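TRAP dicarboxylate transporter-DctP subunit (Marinobacter aquaeolei, PDB 4PFI) probably captures a small organic acid, such as a dicarboxylate, in the periplasm and hands it to a TRAP transporter for import. Local coordinates at residues S48-Y53 and F98-H103; Q84-T89 and G102-T107; V36-A41 and Q55-Q60. One frame throughout, in Å; residues are numbered along the deposited sequence.

Contact 1: S48-Y53 and F98-H103; sequences SVQHLY and FASPGH
In the first lobe of this DctP-type solute-binding protein, the first turn of helix 49-65 lies over the end of strand 96-99, and Gln-50 and Tyr-53 of the helix both close on Phe-98 of the strand. Gln-50 runs across the phenyl ring: its CG stands over one face, 3.7 Å from the ring centroid, a CH-pi contact. The two side chains run past each other in opposite directions, and the extended end of Gln-50 lays its amide over the ring, planes 30° apart. Amide atom OE1 of Gln-50 comes within 3.2 Å of Phe-98 CB. A glutamine suits this buried place because its methylenes pack on the ring while its polar end is satisfied outside the pair, OE1 taking the backbone N-H of Glu-43 and NE2 bonding to Glu-157 OE2. Ser-48 is the N-cap of this helix, and its OG accepts from His-51 N at 3.1 Å along a nearly straight bond. One turn beyond Gln-50, Tyr-53 offers its ring to the edge of Phe-98 in an offset edge-to-face pair, planes at 70°, with Tyr-53 CD1 3.4 Å from Phe-98 CZ. With Tyr-53 CG anti to the backbone N (chi1 178°), the ring is carried to the rim of Phe-98, whereas Gln-50 occupies a face. Val-155 of strand 149-164 touches both aromatic side chains.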
# COMPACT_ATOMS: atom_id res chain seq x y z
N SER A 48 5.83 1.21 12.10
CA SER A 48 5.47 0.86 10.73
C SER A 48 6.52 1.25 9.70
O SER A 48 7.40 2.07 9.96
CB SER A 48 4.19 1.59 10.33
OG SER A 48 4.47 2.98 10.23
N VAL A 49 6.38 0.69 8.50
CA VAL A 49 7.22 1.03 7.36
C VAL A 49 7.19 2.53 7.07
O VAL A 49 8.22 3.13 6.78
CB VAL A 49 6.78 0.27 6.10
CG1 VAL A 49 7.65 0.64 4.90
CG2 VAL A 49 6.81 -1.25 6.33
N GLN A 50 6.01 3.14 7.14
CA GLN A 50 5.87 4.57 6.94
C GLN A 50 6.68 5.36 7.97
O GLN A 50 7.39 6.30 7.62
CB GLN A 50 4.39 4.98 7.00
CG GLN A 50 3.64 4.59 5.75
CD GLN A 50 2.25 5.15 5.65
OE1 GLN A 50 1.91 6.16 6.29
NE2 GLN A 50 1.41 4.50 4.84
N HIS A 51 6.56 4.99 9.24
CA HIS A 51 7.33 5.65 10.27
C HIS A 51 8.86 5.49 10.04
O HIS A 51 9.61 6.47 10.09
CB HIS A 51 6.94 5.11 11.63
CG HIS A 51 7.45 5.95 12.76
ND1 HIS A 51 8.17 5.43 13.81
CD2 HIS A 51 7.35 7.28 12.99
CE1 HIS A 51 8.49 6.40 14.65
NE2 HIS A 51 8.00 7.53 14.18
N LEU A 52 9.32 4.27 9.77
CA LEU A 52 10.74 4.04 9.55
C LEU A 52 11.24 4.86 8.37
O LEU A 52 12.31 5.46 8.44
CB LEU A 52 11.00 2.56 9.29
CG LEU A 52 10.75 1.71 10.53
CD1 LEU A 52 10.87 0.22 10.21
CD2 LEU A 52 11.71 2.12 11.65
N TYR A 53 10.45 4.88 7.31
CA TYR A 53 10.77 5.66 6.11
C TYR A 53 10.87 7.13 6.49
O TYR A 53 11.85 7.81 6.17
CB TYR A 53 9.68 5.48 5.06
CG TYR A 53 9.85 6.26 3.77
CD1 TYR A 53 9.43 7.60 3.67
CD2 TYR A 53 10.42 5.67 2.65
CE1 TYR A 53 9.57 8.31 2.47
CE2 TYR A 53 10.56 6.38 1.45
CZ TYR A 53 10.14 7.70 1.38
OH TYR A 53 10.29 8.37 0.19
N PHE A 98 1.69 10.42 3.51
CA PHE A 98 1.51 9.17 2.81
C PHE A 98 0.04 9.08 2.43
O PHE A 98 -0.84 9.54 3.15
CB PHE A 98 1.90 8.01 3.72
CG PHE A 98 3.36 7.67 3.66
CD1 PHE A 98 3.90 7.08 2.52
CD2 PHE A 98 4.20 7.93 4.72
CE1 PHE A 98 5.24 6.76 2.45
CE2 PHE A 98 5.54 7.61 4.65
CZ PHE A 98 6.06 7.02 3.51
N ALA A 99 -0.22 8.48 1.27
CA ALA A 99 -1.60 8.24 0.84
C ALA A 99 -1.61 6.90 0.13
O ALA A 99 -0.94 6.71 -0.87
CB ALA A 99 -2.09 9.34 -0.09
N SER A 100 -2.37 5.96 0.67
CA SER A 100 -2.57 4.66 0.05
C SER A 100 -3.77 4.65 -0.93
O SER A 100 -4.57 5.60 -0.95
CB SER A 100 -2.74 3.63 1.15
OG SER A 100 -1.57 3.64 1.97
N PRO A 101 -3.88 3.60 -1.76
CA PRO A 101 -4.97 3.54 -2.74
C PRO A 101 -6.35 3.62 -2.09
O PRO A 101 -7.20 4.33 -2.63
CB PRO A 101 -4.74 2.20 -3.45
CG PRO A 101 -3.25 1.97 -3.34
CD PRO A 101 -2.90 2.52 -1.96
N GLY A 102 -6.54 2.97 -0.95
CA GLY A 102 -7.80 3.10 -0.23
C GLY A 102 -8.26 4.53 0.04
O GLY A 102 -9.43 4.86 -0.14
N HIS A 103 -7.34 5.39 0.46
CA HIS A 103 -7.67 6.78 0.81
C HIS A 103 -7.80 7.70 -0.41
O HIS A 103 -8.15 8.88 -0.27
CB HIS A 103 -6.60 7.34 1.75
CG HIS A 103 -6.68 6.79 3.14
ND1 HIS A 103 -5.72 5.95 3.66
CD2 HIS A 103 -7.62 6.93 4.11
CE1 HIS A 103 -6.06 5.60 4.89
NE2 HIS A 103 -7.21 6.19 5.19

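Contact 2: Q84-T89 and G102-T107; sequences QLTELT and GHLADT
His-103, in the short helix 101-104, faces Thr-86 in the first turn of helix 85-91, and the two backbones come closest at this pair, with CA atoms 7.7 Å apart. The imidazole is not the touching part: Thr-86 CG2 lies 4.5 Å from His-103 CB and 4.1 Å from His-103 O. A water completes the link, donating to His-103 O at 2.7 Å and hydrogen-bonding to Thr-86 OG1 at 3.1 Å. Threonine fits here by offering both a methyl and a hydroxyl: OG1 sits between the backbone N and the carbonyl carbon (chi1 67°) and meets the water, while CG2 is directed at His-103 O and the Leu-104 side chain. Helix 85-91 comes before strand 96-99 in the chain and helix 101-104 after it, so this light, partly hydrated contact joins the elements on either end of one strand of the lobe's sheet. Leu-104 is buried; its CD2 comes to 4.4 Å from Thr-86 CG2, and the leucine side chain also packs on Ala-99 of that strand. Where the chain turns away, Leu-104 O accepts from both the backbone N and the hydroxyl of Thr-107; Thr-107 OG1 lies 3.1 Å from Leu-104 O, above the carbonyl plane.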
# COMPACT_ATOMS: atom_id res chain seq x y z
N GLN A 84 -8.99 13.87 7.72
CA GLN A 84 -8.32 13.14 6.63
C GLN A 84 -7.01 13.75 6.13
O GLN A 84 -6.93 14.91 5.74
CB GLN A 84 -9.27 12.99 5.44
CG GLN A 84 -10.15 11.76 5.51
CD GLN A 84 -11.55 12.04 6.07
OE1 GLN A 84 -11.91 13.19 6.33
NE2 GLN A 84 -12.33 10.98 6.25
N LEU A 85 -5.98 12.91 6.11
CA LEU A 85 -4.63 13.34 5.76
C LEU A 85 -4.57 13.98 4.37
O LEU A 85 -3.79 14.91 4.13
CB LEU A 85 -3.69 12.14 5.83
CG LEU A 85 -2.85 12.03 7.11
CD1 LEU A 85 -3.67 12.21 8.37
CD2 LEU A 85 -2.11 10.69 7.13
N THR A 86 -5.41 13.50 3.46
CA THR A 86 -5.40 14.01 2.10
C THR A 86 -6.04 15.40 2.03
O THR A 86 -5.73 16.17 1.13
CB THR A 86 -6.13 13.06 1.15
OG1 THR A 86 -7.53 13.02 1.49
CG2 THR A 86 -5.54 11.65 1.25
N GLU A 87 -6.91 15.73 2.99
CA GLU A 87 -7.51 17.06 3.03
C GLU A 87 -6.49 18.01 3.65
O GLU A 87 -6.30 19.12 3.16
CB GLU A 87 -8.79 17.07 3.85
N LEU A 88 -5.84 17.56 4.71
CA LEU A 88 -4.81 18.35 5.38
C LEU A 88 -3.69 18.72 4.42
O LEU A 88 -3.09 19.79 4.54
CB LEU A 88 -4.23 17.59 6.57
CG LEU A 88 -5.25 17.39 7.70
CD1 LEU A 88 -4.60 16.65 8.85
CD2 LEU A 88 -5.84 18.73 8.17
N THR A 89 -3.40 17.84 3.47
CA THR A 89 -2.32 18.10 2.53
C THR A 89 -2.80 19.05 1.44
O THR A 89 -2.07 19.96 1.03
CB THR A 89 -1.78 16.82 1.89
OG1 THR A 89 -1.33 15.91 2.91
CG2 THR A 89 -0.62 17.15 0.96
N GLY A 102 -6.54 2.97 -0.95
CA GLY A 102 -7.80 3.10 -0.23
C GLY A 102 -8.26 4.53 0.04
O GLY A 102 -9.43 4.86 -0.14
N HIS A 103 -7.34 5.39 0.46
CA HIS A 103 -7.67 6.78 0.81
C HIS A 103 -7.80 7.70 -0.41
O HIS A 103 -8.15 8.88 -0.27
CB HIS A 103 -6.60 7.34 1.75
CG HIS A 103 -6.68 6.79 3.14
ND1 HIS A 103 -5.72 5.95 3.66
CD2 HIS A 103 -7.62 6.93 4.11
CE1 HIS A 103 -6.06 5.60 4.89
NE2 HIS A 103 -7.21 6.19 5.19
N LEU A 104 -7.49 7.17 -1.59
CA LEU A 104 -7.42 7.95 -2.82
C LEU A 104 -8.44 7.50 -3.87
O LEU A 104 -8.61 8.18 -4.87
CB LEU A 104 -6.03 7.80 -3.44
CG LEU A 104 -4.82 8.42 -2.75
CD1 LEU A 104 -3.55 8.02 -3.51
CD2 LEU A 104 -4.99 9.92 -2.72
N ALA A 105 -9.10 6.37 -3.64
CA ALA A 105 -9.89 5.71 -4.68
C ALA A 105 -11.06 6.53 -5.25
O ALA A 105 -11.46 6.33 -6.40
CB ALA A 105 -10.42 4.35 -4.17
N ASP A 106 -11.62 7.46 -4.47
CA ASP A 106 -12.75 8.26 -4.95
C ASP A 106 -12.28 9.51 -5.67
O ASP A 106 -13.05 10.16 -6.38
CB ASP A 106 -13.66 8.64 -3.79
CG ASP A 106 -14.59 7.51 -3.38
OD1 ASP A 106 -15.22 6.88 -4.27
OD2 ASP A 106 -14.69 7.24 -2.16
N THR A 107 -11.01 9.86 -5.50
CA THR A 107 -10.45 11.03 -6.16
C THR A 107 -9.44 10.65 -7.26
O THR A 107 -9.44 11.25 -8.34
CB THR A 107 -9.78 11.97 -5.12
OG1 THR A 107 -8.89 11.20 -4.28
CG2 THR A 107 -10.81 12.62 -4.23
O HOH W 1 -8.82 10.21 1.97

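Contact 3: V36-A41 and Q55-Q60; sequences VTWRFA and QQFREQ
Phe-57 settles against Phe-40 and Trp-38, helix 49-65 and strand 37-41 being the helix and first strand of a beta-alpha-beta unit completed by strand 70-74. The tight part is the phenylalanine pair. Phe-40 turns its edge toward the face of Phe-57 in an offset edge-to-face arrangement, centroids 5.5 Å apart and planes at 84°, and Phe-40 CD2 meets Phe-57 CD2 at 3.8 Å. A chi1 of 177° swings the Phe-57 ring out opposite its own backbone N and toward the strand. Aromatic residues suit both surfaces, since they bridge the gap between backbones whose closest CA atoms, those of Phe-40 and Arg-58, are 9.2 Å apart. Were Phe-57 replaced by an alanine, the edge of Phe-40 would probably lose its facing ring and Trp-38 its neighbour on helix 49-65. Leu-267 and Leu-274 of helix 263-296 also pack on Phe-57. By contrast, Glu-59 of helix 49-65 is exposed to solvent, as is Thr-37 on the strand. The looser of the aromatic contacts is with Trp-38, whose side chain crosses Phe-57 at about a right angle; near the plane of the indole, at its edge, Phe-57 CZ lies 4.1 Å from Trp-38 CZ3.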
# COMPACT_ATOMS: atom_id res chain seq x y z
N VAL A 36 13.09 26.34 9.96
CA VAL A 36 11.96 26.13 9.07
C VAL A 36 11.45 24.69 9.11
O VAL A 36 12.23 23.74 9.14
CB VAL A 36 12.31 26.43 7.62
CG1 VAL A 36 11.05 26.50 6.79
CG2 VAL A 36 13.09 27.72 7.51
N THR A 37 10.13 24.54 9.08
CA THR A 37 9.52 23.26 9.42
C THR A 37 8.68 22.64 8.30
O THR A 37 7.83 23.29 7.69
CB THR A 37 8.63 23.41 10.67
OG1 THR A 37 9.43 23.21 11.84
CG2 THR A 37 7.50 22.40 10.65
N TRP A 38 8.95 21.36 8.05
CA TRP A 38 8.16 20.57 7.11
C TRP A 38 7.34 19.59 7.94
O TRP A 38 7.87 18.91 8.81
CB TRP A 38 9.07 19.81 6.15
CG TRP A 38 9.75 20.65 5.11
CD1 TRP A 38 9.72 22.01 5.01
CD2 TRP A 38 10.56 20.18 4.02
NE1 TRP A 38 10.46 22.43 3.93
CE2 TRP A 38 10.99 21.33 3.31
CE3 TRP A 38 10.96 18.92 3.58
CZ2 TRP A 38 11.80 21.24 2.18
CZ3 TRP A 38 11.77 18.84 2.46
CH2 TRP A 38 12.18 19.99 1.77
N ARG A 39 6.03 19.53 7.68
CA ARG A 39 5.13 18.65 8.41
C ARG A 39 4.76 17.43 7.57
O ARG A 39 4.17 17.56 6.50
CB ARG A 39 3.85 19.40 8.76
CG ARG A 39 4.10 20.67 9.53
CD ARG A 39 2.90 21.61 9.44
NE ARG A 39 1.67 21.00 9.95
CZ ARG A 39 1.40 20.80 11.23
NH1 ARG A 39 2.29 21.15 12.15
NH2 ARG A 39 0.25 20.25 11.61
N PHE A 40 5.09 16.24 8.09
CA PHE A 40 4.97 14.98 7.36
C PHE A 40 3.99 14.04 8.08
O PHE A 40 4.32 13.48 9.11
CB PHE A 40 6.34 14.31 7.28
CG PHE A 40 6.44 13.19 6.27
CD1 PHE A 40 5.31 12.61 5.73
CD2 PHE A 40 7.68 12.69 5.88
CE1 PHE A 40 5.41 11.59 4.81
CE2 PHE A 40 7.78 11.67 4.96
CZ PHE A 40 6.65 11.11 4.43
N ALA A 41 2.79 13.87 7.54
CA ALA A 41 1.77 13.04 8.18
C ALA A 41 1.80 11.58 7.71
O ALA A 41 2.00 11.31 6.53
CB ALA A 41 0.39 13.64 7.94
N GLN A 55 11.39 8.54 9.37
CA GLN A 55 12.54 8.82 10.22
C GLN A 55 13.79 9.01 9.38
O GLN A 55 14.59 9.89 9.65
CB GLN A 55 12.79 7.68 11.18
CG GLN A 55 11.97 7.73 12.41
CD GLN A 55 12.07 6.41 13.17
OE1 GLN A 55 11.06 5.80 13.51
NE2 GLN A 55 13.30 5.95 13.39
N GLN A 56 13.97 8.16 8.39
CA GLN A 56 15.09 8.27 7.48
C GLN A 56 15.02 9.54 6.64
O GLN A 56 16.05 10.16 6.35
CB GLN A 56 15.12 7.07 6.55
CG GLN A 56 15.42 5.77 7.25
CD GLN A 56 16.89 5.64 7.51
OE1 GLN A 56 17.34 5.80 8.65
NE2 GLN A 56 17.67 5.38 6.45
N PHE A 57 13.81 9.92 6.24
CA PHE A 57 13.61 11.13 5.46
C PHE A 57 13.98 12.35 6.30
O PHE A 57 14.59 13.30 5.80
CB PHE A 57 12.16 11.25 4.99
CG PHE A 57 11.84 12.51 4.24
CD1 PHE A 57 12.12 12.61 2.88
CD2 PHE A 57 11.23 13.58 4.87
CE1 PHE A 57 11.82 13.76 2.16
CE2 PHE A 57 10.91 14.74 4.16
CZ PHE A 57 11.21 14.84 2.81
N ARG A 58 13.62 12.31 7.58
CA ARG A 58 13.93 13.39 8.51
C ARG A 58 15.42 13.53 8.69
O ARG A 58 15.95 14.62 8.51
CB ARG A 58 13.26 13.17 9.88
CG ARG A 58 13.57 14.24 10.93
CD ARG A 58 12.84 13.99 12.23
NE ARG A 58 13.18 12.66 12.73
CZ ARG A 58 12.42 11.94 13.55
NH1 ARG A 58 11.27 12.43 14.00
NH2 ARG A 58 12.81 10.73 13.93
N GLU A 59 16.09 12.44 9.05
CA GLU A 59 17.52 12.48 9.35
C GLU A 59 18.31 12.99 8.15
O GLU A 59 19.22 13.79 8.31
CB GLU A 59 18.05 11.10 9.74
CG GLU A 59 17.70 10.74 11.16
CD GLU A 59 17.89 9.26 11.47
OE1 GLU A 59 17.78 8.43 10.54
OE2 GLU A 59 18.12 8.93 12.65
N GLN A 60 17.92 12.54 6.97
CA GLN A 60 18.60 12.89 5.73
C GLN A 60 18.39 14.35 5.37
O GLN A 60 19.34 15.07 5.07
CB GLN A 60 18.09 12.02 4.57
CG GLN A 60 18.85 12.20 3.26
CD GLN A 60 20.30 11.76 3.36
OE1 GLN A 60 20.68 11.10 4.33
NE2 GLN A 60 21.12 12.10 2.35

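Contacts 1 and 3 use successive parts of helix 49-65 against neighbouring parallel strands of one sheet, 96-99 and 37-41, and their centres are 14 Å apart. Their aromatic side chains pack together, Phe-98 CE2 lying 3.7 Å from Phe-40 CZ. A probable backbone hydrogen bond of 3.2 Å runs from Phe-98 N to Ala-41 O. Contact 2, centred 12 Å from contact 1, shares Gly-102 and His-103 with it; Ala-99 CB meets Leu-104 CG at 3.9 Å. Contacts 2 and 3 are 20 Å apart between centres, yet Leu-85 CG touches Ala-41 CB at 3.7 Å. The sodium site at Gln-234, Asn-235 and Gly-298 includes no residue of the three contacts.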